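Local coordinates for membrane protein (Acinetobacter baumannii AB307-0294, PDB 5DL5), which forms an outer-membrane beta-barrel channel of the OprD porin family, probably letting small solutes and antibiotics cross the outer membrane, at residues M94-N99 against D105-G110. Sequence-based numbering, arbitrary orientation.
Sequences MIPKHN and DHWARG. With C8E ((hydroxyethyloxy)tri(ethyloxy)octane), chain C; C8E ((hydroxyethyloxy)tri(ethyloxy)octane), chain B; PO4 (phosphate ion), chain E.
Where the loop that follows barrel strand 70-83 turns back into strand 106-118 of this OprD-family porin, a proline-on-tryptophan CH-pi contact joins loop residues 94-99 to the start of the strand. P96 CD sits over one face of the W107 indole, 3.5 Å from the centroid of the five-membered ring and only 16° off its normal. P96 CG lies over the CG-CD1 bond of the same ring, 3.7 Å from W107 CD1, and the two side chains meet at about a right angle. The W107 side chain leaves the strand toward the loop, and a chi1 of 54°, with CG between the backbone N and the carbonyl carbon, helps present the indole face to P96. I95 comes in at the far end of the indole, its CG2 3.7 Å from W107 CH2, obliquely to the ring; its CG1 lies close to the same atom. The W107 side chain also touches I176 and S81, and its backbone hydrogen-bonds to S81 of strand 70-83.

Nearer the loop end, a phosphate, probably from the crystallisation liquor, bridges the two segments. Its O3 takes a hydrogen bond from H98 NE2 at 2.8 Å, with the anion at the edge of the imidazole, and another from D105 N at 3.0 Å. O4 of the same ion lies over the centre of the H106 ring, 3.8 Å above its plane.

No direct hydrogen bond crosses between the segments, so the buried part of the join rests on apolar and CH-pi packing against the indole, while the polar bridge is made by the phosphate and may be absent outside the crystal.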
loop_
_atom_site.group_PDB
_atom_site.type_symbol
_atom_site.label_atom_id
_atom_site.label_comp_id
_atom_site.label_asym_id
_atom_site.label_seq_id
_atom_site.Cartn_x
_atom_site.Cartn_y
_atom_site.Cartn_z
ATOM N N MET A 94 -11.092 -0.403 8.002
ATOM C CA MET A 94 -11.900 0.760 7.592
ATOM C C MET A 94 -12.259 1.700 8.760
ATOM O O MET A 94 -12.194 2.931 8.602
ATOM C CB MET A 94 -13.188 0.267 6.968
ATOM C CG MET A 94 -13.033 -0.349 5.599
ATOM S SD MET A 94 -12.702 0.882 4.268
ATOM C CE MET A 94 -14.320 1.598 3.993
ATOM N N ILE A 95 -12.535 1.125 9.935
ATOM C CA ILE A 95 -13.101 1.864 11.060
ATOM C C ILE A 95 -12.495 1.353 12.359
ATOM O O ILE A 95 -12.569 0.154 12.610
ATOM C CB ILE A 95 -14.671 1.728 11.100
ATOM C CG1 ILE A 95 -15.257 2.338 9.808
ATOM C CG2 ILE A 95 -15.214 2.481 12.261
ATOM C CD1 ILE A 95 -16.765 1.994 9.679
ATOM N N PRO A 96 -11.988 2.246 13.218
ATOM C CA PRO A 96 -11.568 1.793 14.546
ATOM C C PRO A 96 -12.695 1.119 15.317
ATOM O O PRO A 96 -13.846 1.581 15.212
ATOM C CB PRO A 96 -11.186 3.075 15.269
ATOM C CG PRO A 96 -10.909 4.082 14.174
ATOM C CD PRO A 96 -11.768 3.704 12.997
ATOM N N LYS A 97 -12.331 0.189 16.190
ATOM C CA LYS A 97 -13.259 -0.629 16.944
ATOM C C LYS A 97 -12.924 -0.530 18.429
ATOM O O LYS A 97 -11.754 -0.309 18.808
ATOM C CB LYS A 97 -13.263 -2.101 16.440
ATOM C CG LYS A 97 -14.033 -2.238 15.129
ATOM C CD LYS A 97 -14.379 -3.663 14.722
ATOM C CE LYS A 97 -13.303 -4.217 13.845
ATOM N NZ LYS A 97 -13.731 -5.490 13.278
ATOM N N HIS A 98 -13.969 -0.484 19.268
ATOM C CA HIS A 98 -13.814 -0.478 20.696
ATOM C C HIS A 98 -13.527 -1.916 21.095
ATOM O O HIS A 98 -13.702 -2.851 20.298
ATOM C CB HIS A 98 -15.116 -0.063 21.375
ATOM C CG HIS A 98 -15.497 1.369 21.165
ATOM N ND1 HIS A 98 -14.921 2.399 21.867
ATOM C CD2 HIS A 98 -16.422 1.943 20.349
ATOM C CE1 HIS A 98 -15.496 3.548 21.532
ATOM N NE2 HIS A 98 -16.408 3.300 20.602
ATOM N N ASN A 99 -13.188 -2.091 22.357
ATOM C CA ASN A 99 -12.860 -3.425 22.909
ATOM C C ASN A 99 -13.998 -4.416 22.768
ATOM O O ASN A 99 -13.726 -5.579 22.477
ATOM C CB ASN A 99 -12.412 -3.316 24.383
ATOM C CG ASN A 99 -11.393 -2.219 24.575
ATOM O OD1 ASN A 99 -11.336 -1.277 23.765
ATOM N ND2 ASN A 99 -10.595 -2.308 25.615
ATOM N N ASP A 105 -17.726 5.838 16.674
ATOM C CA ASP A 105 -18.699 6.712 15.970
ATOM C C ASP A 105 -17.884 7.733 15.105
ATOM O O ASP A 105 -18.303 8.105 14.049
ATOM C CB ASP A 105 -19.483 7.536 16.967
ATOM C CG ASP A 105 -20.661 8.225 16.281
ATOM O OD1 ASP A 105 -21.390 7.546 15.498
ATOM O OD2 ASP A 105 -20.795 9.461 16.428
ATOM N N HIS A 106 -16.838 8.314 15.655
ATOM C CA HIS A 106 -16.069 9.367 14.995
ATOM C C HIS A 106 -14.631 9.285 15.556
ATOM O O HIS A 106 -14.425 8.735 16.632
ATOM C CB HIS A 106 -16.620 10.803 15.145
ATOM C CG HIS A 106 -16.929 11.212 16.577
ATOM N ND1 HIS A 106 -15.990 11.793 17.429
ATOM C CD2 HIS A 106 -18.038 11.052 17.317
ATOM C CE1 HIS A 106 -16.525 11.968 18.626
ATOM N NE2 HIS A 106 -17.786 11.593 18.566
ATOM N N TRP A 107 -13.659 9.693 14.763
ATOM C CA TRP A 107 -12.310 9.676 15.212
ATOM C C TRP A 107 -11.468 10.669 14.423
ATOM O O TRP A 107 -11.763 11.046 13.295
ATOM C CB TRP A 107 -11.670 8.240 15.008
ATOM C CG TRP A 107 -11.741 7.644 13.588
ATOM C CD1 TRP A 107 -10.721 7.508 12.709
ATOM C CD2 TRP A 107 -12.932 7.100 12.900
ATOM N NE1 TRP A 107 -11.183 6.922 11.485
ATOM C CE2 TRP A 107 -12.539 6.690 11.607
ATOM C CE3 TRP A 107 -14.253 6.900 13.279
ATOM C CZ2 TRP A 107 -13.448 6.114 10.708
ATOM C CZ3 TRP A 107 -15.136 6.348 12.395
ATOM C CH2 TRP A 107 -14.735 5.948 11.135
ATOM N N ALA A 108 -10.329 10.944 15.007
ATOM C CA ALA A 108 -9.386 11.911 14.537
ATOM C C ALA A 108 -7.965 11.402 14.807
ATOM O O ALA A 108 -7.683 10.806 15.871
ATOM C CB ALA A 108 -9.632 13.268 15.222
ATOM N N ARG A 109 -7.088 11.683 13.852
ATOM C CA ARG A 109 -5.705 11.185 13.861
ATOM C C ARG A 109 -4.797 12.198 13.123
ATOM O O ARG A 109 -5.272 12.953 12.297
ATOM C CB ARG A 109 -5.570 9.858 13.164
ATOM C CG ARG A 109 -6.495 8.712 13.587
ATOM C CD ARG A 109 -6.698 7.696 12.510
ATOM N NE ARG A 109 -5.527 6.979 12.036
ATOM C CZ ARG A 109 -4.870 7.242 10.933
ATOM N NH1 ARG A 109 -5.260 8.192 10.104
ATOM N NH2 ARG A 109 -3.784 6.515 10.641
ATOM N N GLY A 110 -3.505 12.262 13.500
ATOM C CA GLY A 110 -2.424 12.817 12.674
ATOM C C GLY A 110 -1.421 13.566 13.577
ATOM O O GLY A 110 -1.339 13.269 14.738
HETATM C C8 C8E C . -12.430 12.977 16.863
HETATM O O9 C8E C . -13.574 13.492 16.189
HETATM C C10 C8E C . -13.565 13.455 14.744
HETATM C C11 C8E C . -14.660 14.335 14.153
HETATM O O12 C8E C . -14.518 14.483 12.731
HETATM C C13 C8E C . -14.508 15.845 12.262
HETATM C C14 C8E C . -14.554 15.964 10.734
HETATM O O15 C8E C . -15.543 15.075 10.252
HETATM C C16 C8E C . -15.383 14.577 8.917
HETATM C C17 C8E C . -15.572 15.692 7.930
HETATM O O18 C8E C . -16.017 15.123 6.689
HETATM C C19 C8E C . -17.430 15.307 6.526
HETATM C C20 C8E C . -17.748 16.263 5.440
HETATM O O21 C8E C . -19.133 16.040 5.192
HETATM C C6 C8E B . -9.440 -6.187 12.975
HETATM C C7 C8E B . -10.496 -6.021 11.844
HETATM C C8 C8E B . -11.083 -7.326 11.256
HETATM O O9 C8E B . -11.390 -7.278 9.816
HETATM C C10 C8E B . -10.644 -8.315 9.186
HETATM C C11 C8E B . -9.226 -7.814 8.856
HETATM O O12 C8E B . -8.625 -8.585 7.838
HETATM C C13 C8E B . -9.249 -8.573 6.547
HETATM C C14 C8E B . -8.614 -7.538 5.657
HETATM O O15 C8E B . -8.224 -8.023 4.374
HETATM C C16 C8E B . -7.350 -9.158 4.293
HETATM C C17 C8E B . -6.513 -8.900 3.041
HETATM O O18 C8E B . -7.349 -8.091 2.159
HETATM C C19 C8E B . -6.646 -7.094 1.405
HETATM C C20 C8E B . -7.619 -6.444 0.436
HETATM O O21 C8E B . -7.067 -5.601 -0.616
HETATM P P PO4 E . -17.246 7.095 20.264
HETATM O O1 PO4 E . -16.230 6.911 21.389
HETATM O O2 PO4 E . -18.551 7.749 20.755
HETATM O O3 PO4 E . -17.619 5.709 19.717
HETATM O O4 PO4 E . -16.644 7.995 19.176
#